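Long-range contacts in 3-polyprenyl-4-hydroxybenzoate decarboxylase and related decarboxylases (Pelotomaculum thermopropionicum, PDB 6H6X), which binds prenylated FMN together with manganese and potassium and, as a UbiD-family enzyme, probably catalyses the decarboxylation of aromatic acids: residues B[3-8]-B[191-195]; B[17-22]-B[41-47]; B[111-116]-B[275-280]; B[133-139]-B[184-190]; B[236-240]-B[280-286]. The protein carries 8 engineered substitutions. All blocks are in the same frame, centred on the assembly; numbering follows the deposited sequence.

Contact 1: B[3-8]-B[191-195]; sequences HSLREW and GVHPA
The backbones of Leu5 and His193 pass with their CA atoms 4.6 Å apart, where the first turn of helix 5-14 meets the loop leading into helix 194-199. Pro194 sits over one face of the Trp8 indole: its CG is 3.6 Å from the centroid of the five-membered ring and only 3° off the normal, a clear CH-pi contact. Trp8 reaches it because its CG stands anti to the backbone N (chi1 -179°), which sets the indole against Pro194. The His193 ring approaches the same indole obliquely, NE2 lying 3.7 Å from Trp8 CE3, with the planes at 77°. Each of the two helices has its own N-cap here. Ser4 OG accepts from Glu7 N at 3.1 Å; His193 ND1 accepts from Ala195 N at 3.0 Å, which limits rotation of the imidazole and leaves its CD2 and NE2 turned to helix 5-14. At the start of the loop, Leu5 CD2 lies 3.8 Å from Gly191 CA. Outside the pair, Trp8 NE1 donates to Leu60 O, while Ala70 of helix 64-70 packs against Trp8, His193 and Pro194.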
# COMPACT_ATOMS: atom_id res chain seq x y z
N HIS B 3 -13.98 24.49 22.26
CA HIS B 3 -12.81 23.93 21.53
C HIS B 3 -11.76 23.32 22.45
O HIS B 3 -10.55 23.63 22.42
CB HIS B 3 -12.35 24.93 20.50
CG HIS B 3 -13.46 25.33 19.59
ND1 HIS B 3 -14.14 24.41 18.82
CD2 HIS B 3 -14.12 26.51 19.44
CE1 HIS B 3 -15.14 25.01 18.19
NE2 HIS B 3 -15.14 26.28 18.54
N SER B 4 -12.31 22.44 23.28
CA SER B 4 -11.60 21.63 24.26
C SER B 4 -11.51 20.22 23.71
O SER B 4 -12.23 19.84 22.74
CB SER B 4 -12.46 21.56 25.53
OG SER B 4 -13.76 21.00 25.24
N LEU B 5 -10.70 19.41 24.37
CA LEU B 5 -10.70 17.99 24.10
C LEU B 5 -12.11 17.40 24.18
O LEU B 5 -12.52 16.64 23.29
CB LEU B 5 -9.73 17.25 25.01
CG LEU B 5 -9.78 15.72 24.85
CD1 LEU B 5 -9.41 15.34 23.43
CD2 LEU B 5 -8.88 15.00 25.83
N ARG B 6 -12.87 17.76 25.22
CA ARG B 6 -14.26 17.21 25.37
C ARG B 6 -15.18 17.48 24.22
O ARG B 6 -15.92 16.59 23.80
CB ARG B 6 -14.92 17.64 26.67
CG ARG B 6 -14.55 16.72 27.82
CD ARG B 6 -14.70 17.41 29.11
NE ARG B 6 -13.79 16.86 30.11
CZ ARG B 6 -14.14 16.22 31.22
NH1 ARG B 6 -13.18 15.83 32.05
NH2 ARG B 6 -15.42 16.00 31.51
N GLU B 7 -15.13 18.68 23.67
CA GLU B 7 -15.91 18.93 22.46
C GLU B 7 -15.40 18.10 21.27
O GLU B 7 -16.21 17.51 20.54
CB GLU B 7 -16.00 20.43 22.18
CG GLU B 7 -17.06 21.04 23.12
CD GLU B 7 -16.88 22.52 23.43
OE1 GLU B 7 -16.71 23.29 22.45
OE2 GLU B 7 -16.95 22.89 24.64
N TRP B 8 -14.07 17.97 21.14
CA TRP B 8 -13.54 17.15 20.08
C TRP B 8 -14.01 15.73 20.24
O TRP B 8 -14.40 15.12 19.27
CB TRP B 8 -11.99 17.19 20.01
CG TRP B 8 -11.49 16.36 18.89
CD1 TRP B 8 -10.96 15.11 18.98
CD2 TRP B 8 -11.57 16.67 17.52
NE1 TRP B 8 -10.66 14.65 17.74
CE2 TRP B 8 -11.04 15.58 16.82
CE3 TRP B 8 -12.04 17.79 16.80
CZ2 TRP B 8 -10.96 15.54 15.43
CZ3 TRP B 8 -11.95 17.78 15.43
CH2 TRP B 8 -11.42 16.66 14.75
N GLY B 191 -4.33 16.98 27.14
CA GLY B 191 -5.76 16.92 26.90
C GLY B 191 -6.21 18.23 26.35
O GLY B 191 -6.96 19.00 26.99
N VAL B 192 -5.74 18.49 25.14
CA VAL B 192 -6.14 19.69 24.41
C VAL B 192 -6.71 19.32 23.07
O VAL B 192 -6.67 18.19 22.59
CB VAL B 192 -4.96 20.66 24.25
CG1 VAL B 192 -4.47 21.14 25.59
CG2 VAL B 192 -3.79 20.04 23.48
N HIS B 193 -7.32 20.31 22.46
CA HIS B 193 -7.87 20.15 21.15
C HIS B 193 -6.76 19.81 20.16
O HIS B 193 -5.68 20.35 20.26
CB HIS B 193 -8.56 21.46 20.76
CG HIS B 193 -9.41 21.33 19.55
ND1 HIS B 193 -8.91 21.49 18.28
CD2 HIS B 193 -10.73 21.06 19.40
CE1 HIS B 193 -9.89 21.33 17.40
NE2 HIS B 193 -11.00 21.07 18.06
N PRO B 194 -7.03 18.94 19.17
CA PRO B 194 -6.01 18.64 18.16
C PRO B 194 -5.39 19.80 17.41
O PRO B 194 -4.23 19.70 16.97
CB PRO B 194 -6.76 17.75 17.17
CG PRO B 194 -7.80 17.05 18.02
CD PRO B 194 -8.23 18.09 19.01
N ALA B 195 -6.12 20.90 17.23
CA ALA B 195 -5.53 22.08 16.59
C ALA B 195 -4.41 22.62 17.40
O ALA B 195 -3.45 23.17 16.84
CB ALA B 195 -6.58 23.17 16.37

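Contact 2: B[17-22]-B[41-47]; sequences KLKRVR and ICSLLFE
Glu47 and Arg20 meet in a salt bridge at the end of two parallel strands: Arg20 NH1 lies 2.6 Å from Glu47 OE2, though the hydrogen bond is bent and weak, and the guanidinium and carboxylate planes stand 65° apart. The oxygen comes in at the guanidinium edge, while Leu45 CD2 sits over a face, 3.6 Å from Arg20 NH1. Arg22 runs alongside Glu47, its CG 3.6 Å from Glu47 OE1. Losing the carboxylate to an alanine here would probably leave Arg20 NH1 without its anionic mate, though Glu13 would still hold NE. On the face carrying Lys19, Val21, Leu44 and Phe46, Val21 CB lies 3.9 Å from Phe46 CD1. Five backbone hydrogen bonds fix the register, among them Lys19 N to Ser43 O at 3.0 Å and Val21 N to Leu45 O at 2.9 Å. One shell out, Glu13 forms a salt bridge with Arg20 NE, and Thr58 O takes the hydroxyl of Ser43. Strands 18-21 and 43-46 are the two strands of a beta-alpha-beta unit: helix 30-38 packs on Leu44 and Phe46, helix 5-14 on Leu18 and Ser43, strand 56-58 flanks 43-46, and Tyr446 of the second subunit touches Val21.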
# COMPACT_ATOMS: atom_id res chain seq x y z
N LYS B 17 -16.56 7.58 15.36
CA LYS B 17 -15.09 7.41 15.32
C LYS B 17 -14.47 7.46 16.72
O LYS B 17 -13.27 7.65 16.87
CB LYS B 17 -14.48 8.45 14.39
CG LYS B 17 -15.09 8.44 13.00
CD LYS B 17 -14.04 8.41 11.91
CE LYS B 17 -14.63 7.95 10.59
NZ LYS B 17 -13.64 8.06 9.49
N LEU B 18 -15.30 7.29 17.73
CA LEU B 18 -14.86 7.09 19.09
C LEU B 18 -15.58 5.85 19.57
O LEU B 18 -16.80 5.82 19.56
CB LEU B 18 -15.25 8.27 19.97
CG LEU B 18 -14.85 8.18 21.46
CD1 LEU B 18 -13.35 8.35 21.65
CD2 LEU B 18 -15.59 9.21 22.29
N LYS B 19 -14.83 4.87 20.04
CA LYS B 19 -15.39 3.69 20.65
C LYS B 19 -14.86 3.65 22.04
O LYS B 19 -13.73 4.01 22.30
CB LYS B 19 -15.06 2.40 19.85
CG LYS B 19 -15.47 2.50 18.37
CD LYS B 19 -16.31 1.34 17.80
CE LYS B 19 -15.46 0.19 17.26
NZ LYS B 19 -14.69 0.43 15.99
N ARG B 20 -15.71 3.22 22.97
CA ARG B 20 -15.34 3.09 24.34
C ARG B 20 -14.97 1.66 24.63
O ARG B 20 -15.48 0.73 24.00
CB ARG B 20 -16.52 3.54 25.20
CG ARG B 20 -16.99 4.96 24.82
CD ARG B 20 -18.33 5.24 25.45
NE ARG B 20 -18.64 6.67 25.35
CZ ARG B 20 -18.36 7.58 26.28
NH1 ARG B 20 -17.74 7.26 27.44
NH2 ARG B 20 -18.68 8.83 26.04
N VAL B 21 -14.10 1.49 25.61
CA VAL B 21 -13.69 0.21 26.07
C VAL B 21 -13.97 0.17 27.57
O VAL B 21 -13.15 0.70 28.41
CB VAL B 21 -12.20 -0.01 25.79
CG1 VAL B 21 -11.72 -1.32 26.40
CG2 VAL B 21 -11.94 0.03 24.29
N ARG B 22 -15.09 -0.49 27.90
CA ARG B 22 -15.59 -0.61 29.28
C ARG B 22 -14.88 -1.68 30.08
O ARG B 22 -14.87 -1.61 31.30
CB ARG B 22 -17.08 -0.93 29.27
CG ARG B 22 -17.98 -0.02 28.46
CD ARG B 22 -19.42 -0.56 28.54
NE ARG B 22 -20.47 0.45 28.31
CZ ARG B 22 -21.74 0.20 27.95
NH1 ARG B 22 -22.62 1.20 27.78
NH2 ARG B 22 -22.17 -1.04 27.74
N ILE B 41 -8.40 3.95 12.38
CA ILE B 41 -9.84 3.67 12.15
C ILE B 41 -10.66 4.45 13.17
O ILE B 41 -11.56 5.18 12.80
CB ILE B 41 -10.24 2.16 12.01
CG1 ILE B 41 -11.07 1.64 13.20
CG2 ILE B 41 -9.03 1.29 11.68
CD1 ILE B 41 -11.56 0.19 13.10
N CYS B 42 -10.32 4.34 14.44
CA CYS B 42 -11.02 5.10 15.45
C CYS B 42 -10.22 5.36 16.73
O CYS B 42 -9.31 4.64 17.07
CB CYS B 42 -12.33 4.38 15.82
SG CYS B 42 -12.02 2.88 16.80
N SER B 43 -10.65 6.41 17.42
CA SER B 43 -10.17 6.77 18.73
C SER B 43 -10.74 5.80 19.73
O SER B 43 -11.88 5.37 19.57
CB SER B 43 -10.64 8.18 19.09
OG SER B 43 -10.18 8.53 20.38
N LEU B 44 -9.96 5.49 20.76
CA LEU B 44 -10.40 4.65 21.83
C LEU B 44 -10.33 5.37 23.17
O LEU B 44 -9.29 5.95 23.55
CB LEU B 44 -9.54 3.40 21.92
CG LEU B 44 -9.54 2.41 20.78
CD1 LEU B 44 -8.50 1.33 21.09
CD2 LEU B 44 -10.90 1.78 20.64
N LEU B 45 -11.44 5.28 23.91
CA LEU B 45 -11.55 5.81 25.25
C LEU B 45 -11.62 4.63 26.23
O LEU B 45 -12.60 3.91 26.27
CB LEU B 45 -12.79 6.70 25.33
CG LEU B 45 -13.20 7.25 26.69
CD1 LEU B 45 -12.12 7.99 27.42
CD2 LEU B 45 -14.37 8.22 26.44
N PHE B 46 -10.57 4.44 27.02
CA PHE B 46 -10.48 3.38 27.99
C PHE B 46 -11.10 3.78 29.34
O PHE B 46 -10.41 4.43 30.17
CB PHE B 46 -9.03 2.95 28.19
CG PHE B 46 -8.40 2.38 26.94
CD1 PHE B 46 -8.54 1.03 26.61
CD2 PHE B 46 -7.62 3.18 26.09
CE1 PHE B 46 -7.94 0.49 25.47
CE2 PHE B 46 -7.02 2.64 24.96
CZ PHE B 46 -7.17 1.30 24.65
N GLU B 47 -12.36 3.35 29.56
CA GLU B 47 -13.15 3.77 30.73
C GLU B 47 -12.72 3.16 32.04
O GLU B 47 -13.06 3.70 33.08
CB GLU B 47 -14.64 3.53 30.53
CG GLU B 47 -15.22 4.24 29.32
CD GLU B 47 -16.74 4.42 29.37
OE1 GLU B 47 -17.48 3.41 29.33
OE2 GLU B 47 -17.20 5.60 29.38

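Contact 3: B[111-116]-B[275-280]; sequences IDLLKM and VTAVTH
Ile111 lays its CD1 methyl against the backbone of strand 264-280, 3.7 Å from both Thr276 C and Ala277 N. These two residues form a classic beta bulge, both facing Glu243 on strand 240-246, and the methyl touches the peptide joining them. The Ile111 chain places CG1 anti to the carbonyl carbon (chi1 -67°), leaving the other branch, CG2, to meet Val275 CG2 at 3.8 Å and Val278 CG2 at 4.1 Å. A glycine here would probably open a gap beside the bulge and leave Val275 and Val278 with less to pack against. Leu113 spreads its two methyls between the same valines: CD1 goes to Val275 CG1, and CD2 to Val278 CG2 at 3.7 Å. Met116 arrives from the end of the short helix 113-116, whose N-cap is Asp112. The Met116 chain runs straight as far as the sulfur and then bends (chi3 58°), bringing CE tip to tip with Val278 CG1 at 3.4 Å, tighter than an ordinary carbon contact; the same methyl lies 3.9 Å from His280 CD2. The helix is thus packed on the large antiparallel sheet, where Ile107 of its strand 105-107 also touches Met116. The hydroxyls of Thr276 and Thr279 bond elsewhere, to Thr229 and Val102. With no polar bond between the segments, helix and strand are held by burial of apolar surface, resting on the fit of methyl groups from Ile111, Leu113, Met116 and the two valines.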
# COMPACT_ATOMS: atom_id res chain seq x y z
N ILE B 111 3.02 15.35 45.92
CA ILE B 111 2.68 15.12 44.53
C ILE B 111 3.25 13.78 44.14
O ILE B 111 4.47 13.59 44.23
CB ILE B 111 3.31 16.18 43.61
CG1 ILE B 111 2.70 17.57 43.87
CG2 ILE B 111 3.13 15.79 42.14
CD1 ILE B 111 3.53 18.71 43.33
N ASP B 112 2.38 12.89 43.67
CA ASP B 112 2.81 11.60 43.11
C ASP B 112 2.12 11.37 41.76
O ASP B 112 0.92 10.98 41.71
CB ASP B 112 2.50 10.46 44.11
CG ASP B 112 3.22 9.13 43.75
OD1 ASP B 112 3.45 8.82 42.55
OD2 ASP B 112 3.56 8.38 44.68
N LEU B 113 2.88 11.57 40.67
CA LEU B 113 2.30 11.56 39.31
C LEU B 113 1.70 10.21 38.95
O LEU B 113 0.53 10.13 38.52
CB LEU B 113 3.31 12.00 38.26
CG LEU B 113 3.74 13.47 38.26
CD1 LEU B 113 4.77 13.64 37.16
CD2 LEU B 113 2.59 14.44 38.05
N LEU B 114 2.48 9.14 39.15
CA LEU B 114 1.97 7.78 38.91
C LEU B 114 0.78 7.35 39.73
O LEU B 114 0.00 6.51 39.26
CB LEU B 114 3.07 6.71 39.04
CG LEU B 114 3.74 6.22 37.75
CD1 LEU B 114 4.48 4.90 38.02
CD2 LEU B 114 2.77 6.02 36.58
N LYS B 115 0.62 7.89 40.94
CA LYS B 115 -0.59 7.62 41.72
C LYS B 115 -1.81 8.34 41.14
O LYS B 115 -2.90 7.78 41.13
CB LYS B 115 -0.45 8.00 43.21
CG LYS B 115 0.30 6.97 44.07
CD LYS B 115 -0.43 6.63 45.38
CE LYS B 115 -0.53 7.81 46.35
NZ LYS B 115 0.77 8.19 46.98
N MET B 116 -1.63 9.58 40.67
CA MET B 116 -2.78 10.35 40.16
C MET B 116 -3.21 9.96 38.76
O MET B 116 -4.41 9.99 38.43
CB MET B 116 -2.45 11.83 40.12
CG MET B 116 -2.12 12.47 41.45
SD MET B 116 -1.50 14.13 41.18
CE MET B 116 -2.88 14.80 40.30
N VAL B 275 8.61 18.66 39.40
CA VAL B 275 7.25 19.16 39.31
C VAL B 275 6.85 19.81 40.64
O VAL B 275 7.05 19.22 41.72
CB VAL B 275 6.23 18.14 38.71
CG1 VAL B 275 6.87 16.83 38.32
CG2 VAL B 275 4.97 17.92 39.54
N THR B 276 6.32 21.03 40.53
CA THR B 276 5.93 21.86 41.67
C THR B 276 4.42 21.97 41.86
O THR B 276 3.97 22.45 42.89
CB THR B 276 6.54 23.25 41.56
OG1 THR B 276 6.10 23.89 40.36
CG2 THR B 276 8.08 23.14 41.54
N ALA B 277 3.63 21.49 40.90
CA ALA B 277 2.19 21.44 41.05
C ALA B 277 1.52 20.73 39.90
O ALA B 277 2.07 20.64 38.82
CB ALA B 277 1.62 22.87 41.16
N VAL B 278 0.29 20.29 40.13
CA VAL B 278 -0.53 19.64 39.18
C VAL B 278 -1.90 20.22 39.35
O VAL B 278 -2.37 20.24 40.45
CB VAL B 278 -0.65 18.12 39.44
CG1 VAL B 278 -1.70 17.49 38.53
CG2 VAL B 278 0.69 17.43 39.26
N THR B 279 -2.57 20.63 38.27
CA THR B 279 -3.98 21.04 38.34
C THR B 279 -4.73 20.31 37.28
O THR B 279 -4.19 19.98 36.21
CB THR B 279 -4.20 22.59 38.18
OG1 THR B 279 -4.08 23.00 36.82
CG2 THR B 279 -3.17 23.39 38.99
N HIS B 280 -6.00 20.07 37.53
CA HIS B 280 -6.79 19.35 36.58
C HIS B 280 -8.24 19.63 36.72
O HIS B 280 -8.69 20.12 37.74
CB HIS B 280 -6.50 17.82 36.63
CG HIS B 280 -6.81 17.15 37.92
ND1 HIS B 280 -8.07 16.70 38.25
CD2 HIS B 280 -6.00 16.81 38.95
CE1 HIS B 280 -8.03 16.13 39.45
NE2 HIS B 280 -6.78 16.20 39.90

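Contact 4: B[133-139]-B[184-190]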
# COMPACT_ATOMS: atom_id res chain seq x y z
N ALA B 133 1.87 13.07 25.30
CA ALA B 133 0.97 14.01 24.66
C ALA B 133 0.86 15.38 25.33
O ALA B 133 -0.14 16.08 25.18
CB ALA B 133 -0.40 13.40 24.52
N ALA B 134 1.90 15.77 26.03
CA ALA B 134 1.90 17.01 26.77
C ALA B 134 2.53 18.06 25.91
O ALA B 134 3.64 17.86 25.42
CB ALA B 134 2.71 16.89 28.05
N ILE B 135 1.84 19.19 25.74
CA ILE B 135 2.48 20.38 25.21
C ILE B 135 3.28 21.06 26.32
O ILE B 135 2.81 21.19 27.43
CB ILE B 135 1.51 21.33 24.50
CG1 ILE B 135 0.49 21.97 25.46
CG2 ILE B 135 0.80 20.61 23.38
CD1 ILE B 135 -0.36 23.05 24.78
N LEU B 136 4.50 21.45 26.01
CA LEU B 136 5.42 22.05 26.96
C LEU B 136 5.52 23.53 26.61
O LEU B 136 6.02 23.87 25.55
CB LEU B 136 6.79 21.40 26.87
CG LEU B 136 7.77 21.75 28.00
CD1 LEU B 136 8.78 20.63 28.16
CD2 LEU B 136 8.46 23.08 27.78
N ILE B 137 5.03 24.40 27.50
CA ILE B 137 5.02 25.84 27.30
C ILE B 137 6.15 26.42 28.16
O ILE B 137 6.25 26.13 29.34
CB ILE B 137 3.66 26.41 27.70
CG1 ILE B 137 2.58 25.79 26.86
CG2 ILE B 137 3.61 27.93 27.53
CD1 ILE B 137 1.25 25.72 27.56
N ALA B 138 7.00 27.23 27.55
CA ALA B 138 8.08 27.93 28.27
C ALA B 138 8.37 29.32 27.67
O ALA B 138 7.96 29.63 26.53
CB ALA B 138 9.32 27.08 28.27
N ARG B 139 9.04 30.15 28.46
CA ARG B 139 9.48 31.47 27.99
C ARG B 139 11.00 31.61 27.97
O ARG B 139 11.69 31.05 28.82
CB ARG B 139 8.86 32.59 28.81
CG ARG B 139 7.40 32.85 28.46
CD ARG B 139 6.81 34.07 29.18
NE ARG B 139 5.41 34.29 28.79
CZ ARG B 139 5.00 34.98 27.71
NH1 ARG B 139 5.84 35.59 26.90
NH2 ARG B 139 3.70 35.08 27.44
N LEU B 184 14.72 26.66 34.46
CA LEU B 184 13.76 27.16 33.47
C LEU B 184 12.37 26.70 33.86
O LEU B 184 12.10 25.50 33.89
CB LEU B 184 14.10 26.65 32.07
CG LEU B 184 13.15 27.15 30.99
CD1 LEU B 184 13.40 28.62 30.68
CD2 LEU B 184 13.36 26.30 29.75
N GLU B 185 11.50 27.65 34.17
CA GLU B 185 10.10 27.37 34.51
C GLU B 185 9.32 26.91 33.27
O GLU B 185 9.48 27.49 32.20
CB GLU B 185 9.43 28.63 35.07
CG GLU B 185 9.97 29.08 36.42
CD GLU B 185 9.16 30.20 37.06
OE1 GLU B 185 8.36 30.90 36.38
OE2 GLU B 185 9.34 30.39 38.29
N ILE B 186 8.51 25.87 33.43
CA ILE B 186 7.71 25.33 32.33
C ILE B 186 6.36 24.93 32.80
O ILE B 186 6.15 24.69 33.98
CB ILE B 186 8.35 24.08 31.66
CG1 ILE B 186 8.35 22.87 32.59
CG2 ILE B 186 9.77 24.39 31.18
CD1 ILE B 186 8.87 21.61 31.92
N ALA B 187 5.45 24.82 31.86
CA ALA B 187 4.21 24.12 32.10
C ALA B 187 3.89 23.07 31.02
O ALA B 187 4.20 23.24 29.85
CB ALA B 187 3.09 25.14 32.21
N LEU B 188 3.28 21.99 31.47
CA LEU B 188 2.91 20.89 30.62
C LEU B 188 1.42 20.79 30.60
O LEU B 188 0.82 20.68 31.65
CB LEU B 188 3.46 19.60 31.20
CG LEU B 188 4.99 19.57 31.30
CD1 LEU B 188 5.36 18.36 32.12
CD2 LEU B 188 5.59 19.46 29.93
N ALA B 189 0.80 20.84 29.43
CA ALA B 189 -0.66 20.63 29.34
C ALA B 189 -1.04 19.42 28.53
O ALA B 189 -0.53 19.25 27.45
CB ALA B 189 -1.28 21.86 28.74
N ILE B 190 -1.97 18.63 29.04
CA ILE B 190 -2.37 17.35 28.50
C ILE B 190 -3.86 17.37 28.31
O ILE B 190 -4.60 17.77 29.19
CB ILE B 190 -1.99 16.22 29.45
CG1 ILE B 190 -0.48 16.13 29.65
CG2 ILE B 190 -2.50 14.88 28.91
CD1 ILE B 190 -0.08 15.22 30.81
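Ala189 of strand 184-190 packs on Ile135 of strand 130-139 in an antiparallel strand pair of the large sheet, in the Rift-related domain, whose family belongs to the FMN-binding clan. With Leu136 and Ile137, Ala189 is among the residues most buried by the pairing. Ala189 CB meets Ile135 CG1 at 3.7 Å, and the backbones of the two residues exchange a pair of hydrogen bonds, Ile135 N to Ala189 O and Ala189 N to Ile135 O, both 2.9 Å. Ile135 has its CG1 between the backbone N and the carbonyl carbon (chi1 67°), from where it leans over the small alanine.

Ile137 forms the next hydrogen-bonded pair, with Ala187. Its N reaches Ala187 O at 2.7 Å and almost straight (171°), while Ala187 N answers to Ile137 O at 3.0 Å. Here the face carrying Ile135, Ile137, Ala187 and Ala189 is covered in part by Pro235, which touches Ile137 and Ala189.

Leu136 points to the other face and belongs to a non-hydrogen-bonded pair with Leu188. Its CG lies 3.7 Å from Leu188 CD2, and its CD2 methyl crosses to Ile186 CG2 at 3.9 Å; Leu170 of helix 169-179 packs on this leucine too. Further along the sheet, strand 146-157 bonds to the other edge of 130-139, Leu136 to Ser149 and Ala138 to Asn147, a residue of the prenylated FMN and manganese site. The pair lies close to the cofactor: the side chain of Ala133 is about 7 Å from the bound prenylated FMN. Ile135 O, which already accepts from Ala189 N, is also approached by the CA hydrogen of Leu188, with Leu188 CA 3.2 Å from Ile135 O.

Contact 5: B[236-240]-B[280-286]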
# COMPACT_ATOMS: atom_id res chain seq x y z
N ALA B 236 -6.84 27.19 29.38
CA ALA B 236 -7.84 27.16 30.48
C ALA B 236 -8.65 25.89 30.46
O ALA B 236 -9.00 25.34 31.52
CB ALA B 236 -8.79 28.37 30.37
N GLY B 237 -8.98 25.44 29.25
CA GLY B 237 -9.77 24.24 29.05
C GLY B 237 -9.01 22.91 29.03
O GLY B 237 -9.62 21.92 28.76
N ALA B 238 -7.71 22.87 29.31
CA ALA B 238 -6.96 21.61 29.29
C ALA B 238 -7.52 20.64 30.33
O ALA B 238 -8.22 21.05 31.20
CB ALA B 238 -5.47 21.86 29.55
N GLU B 239 -7.18 19.35 30.23
CA GLU B 239 -7.63 18.35 31.19
C GLU B 239 -6.73 18.35 32.37
O GLU B 239 -7.18 18.28 33.49
CB GLU B 239 -7.68 16.94 30.54
CG GLU B 239 -8.73 16.78 29.45
CD GLU B 239 -10.19 16.74 30.01
OE1 GLU B 239 -10.39 16.20 31.10
OE2 GLU B 239 -11.14 17.22 29.35
N ILE B 240 -5.42 18.43 32.11
CA ILE B 240 -4.42 18.33 33.14
C ILE B 240 -3.26 19.29 32.83
O ILE B 240 -2.86 19.39 31.67
CB ILE B 240 -3.84 16.88 33.20
CG1 ILE B 240 -4.90 15.86 33.65
CG2 ILE B 240 -2.68 16.79 34.15
CD1 ILE B 240 -4.87 14.54 32.92
N HIS B 280 -6.00 20.07 37.53
CA HIS B 280 -6.79 19.35 36.58
C HIS B 280 -8.24 19.63 36.72
O HIS B 280 -8.69 20.12 37.74
CB HIS B 280 -6.50 17.82 36.63
CG HIS B 280 -6.81 17.15 37.92
ND1 HIS B 280 -8.07 16.70 38.25
CD2 HIS B 280 -6.00 16.81 38.95
CE1 HIS B 280 -8.03 16.13 39.45
NE2 HIS B 280 -6.78 16.20 39.90
N ARG B 281 -8.97 19.35 35.65
CA ARG B 281 -10.40 19.24 35.74
C ARG B 281 -10.82 18.16 36.75
O ARG B 281 -10.13 17.11 36.99
CB ARG B 281 -11.00 18.82 34.41
CG ARG B 281 -11.03 19.89 33.36
CD ARG B 281 -11.66 19.33 32.14
NE ARG B 281 -11.62 20.26 31.05
CZ ARG B 281 -12.68 20.84 30.46
NH1 ARG B 281 -13.93 20.61 30.84
NH2 ARG B 281 -12.48 21.69 29.44
N ARG B 282 -12.01 18.42 37.29
CA ARG B 282 -12.74 17.44 38.04
C ARG B 282 -12.98 16.29 37.08
O ARG B 282 -13.56 16.48 35.98
CB ARG B 282 -14.08 18.03 38.52
CG ARG B 282 -14.94 17.12 39.41
CD ARG B 282 -16.03 17.91 40.14
NE ARG B 282 -15.45 18.95 41.02
CZ ARG B 282 -15.39 20.27 40.78
NH1 ARG B 282 -15.91 20.82 39.65
NH2 ARG B 282 -14.80 21.05 41.68
N GLN B 283 -12.54 15.10 37.48
CA GLN B 283 -12.70 13.88 36.69
C GLN B 283 -12.08 14.04 35.29
O GLN B 283 -12.78 14.05 34.27
CB GLN B 283 -14.18 13.44 36.66
CG GLN B 283 -14.72 13.03 38.05
CD GLN B 283 -15.92 12.09 38.00
OE1 GLN B 283 -16.67 12.04 37.00
NE2 GLN B 283 -16.12 11.32 39.08
N PRO B 284 -10.75 14.23 35.25
CA PRO B 284 -10.06 14.48 33.97
C PRO B 284 -9.98 13.25 33.05
O PRO B 284 -10.09 12.11 33.50
CB PRO B 284 -8.67 14.87 34.42
CG PRO B 284 -8.44 14.14 35.68
CD PRO B 284 -9.79 14.01 36.35
N VAL B 285 -9.78 13.51 31.76
CA VAL B 285 -9.41 12.48 30.78
C VAL B 285 -7.94 12.61 30.45
O VAL B 285 -7.50 13.67 30.08
CB VAL B 285 -10.21 12.62 29.49
CG1 VAL B 285 -10.03 11.40 28.63
CG2 VAL B 285 -11.67 12.83 29.81
N TYR B 286 -7.18 11.52 30.59
CA TYR B 286 -5.78 11.50 30.26
C TYR B 286 -5.62 11.10 28.76
O TYR B 286 -6.19 10.10 28.33
CB TYR B 286 -5.03 10.57 31.17
CG TYR B 286 -3.53 10.57 30.90
CD1 TYR B 286 -2.98 9.76 29.90
CD2 TYR B 286 -2.66 11.38 31.61
CE1 TYR B 286 -1.63 9.79 29.62
CE2 TYR B 286 -1.30 11.39 31.34
CZ TYR B 286 -0.82 10.59 30.33
OH TYR B 286 0.54 10.59 30.05
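Glu239 and Arg281 lie with their flat groups nearly parallel, the carboxylate and guanidinium planes 14° apart. Glu239 OE2 stands over a guanidinium face, 3.5 Å from Arg281 NE, making a salt bridge of charge alone, since no N-H points at the oxygen. The guanidinium edge is spent on backbone carbonyls instead: Arg281 NH2 donates in its own plane to Gly237 O at 2.9 Å, and NE bonds weakly to both Gly237 O and Ala238 O. An extended chain from CG to NE carries the group that far.

Glu239 is folded at chi2 (-72°), which turns its carboxylate back over the 280-286 loop; OE1 takes Val285 N at 2.8 Å, the donor standing 44° out of the carboxylate plane. OE2 has a second basic partner in Arg6 of helix 5-14, and two guanidinium groups this near would probably favour the ionised acid.

Glu239 and Ile240 form a classic beta bulge facing Ile190, at the point where the loop enters strand 240-246. Within the bulge, Ile240 also pairs with His280, antiparallel and non-hydrogen-bonded, and a backbone bond runs from Arg281 N to Glu239 O at 3.0 Å. The apolar side belongs to Ile240: CG1 meets His280 CB at 3.9 Å and Pro284 CB at 4.0 Å, while CD1 approaches Tyr286 CD2 at 4.1 Å, the two side chains crossing at about a right angle.

Contacts 1, 4 and 5 are largely buried, whereas contacts 2 and 3 are only partly so. Contacts 3, 4 and 5 all reach the large antiparallel sheet: 3 and 5 share His280, and Ile190 of contact 4 probably hydrogen-bonds to Glu239 and Ile240 of contact 5. Segment 191-195 of contact 1 follows directly on strand 184-190, and contact 1 is tied to contact 5 by the salt bridge of Arg6 with Glu239. Contact 2, which also touches the second subunit, belongs to a mixed sheet whose far strand, 286-287, follows from contact 5, and Leu45 packs on Val285. Backbone bonds dominate 2 and 4, apolar side chains 3, ring packing 1, and charge and bonds to backbone carbonyls 5.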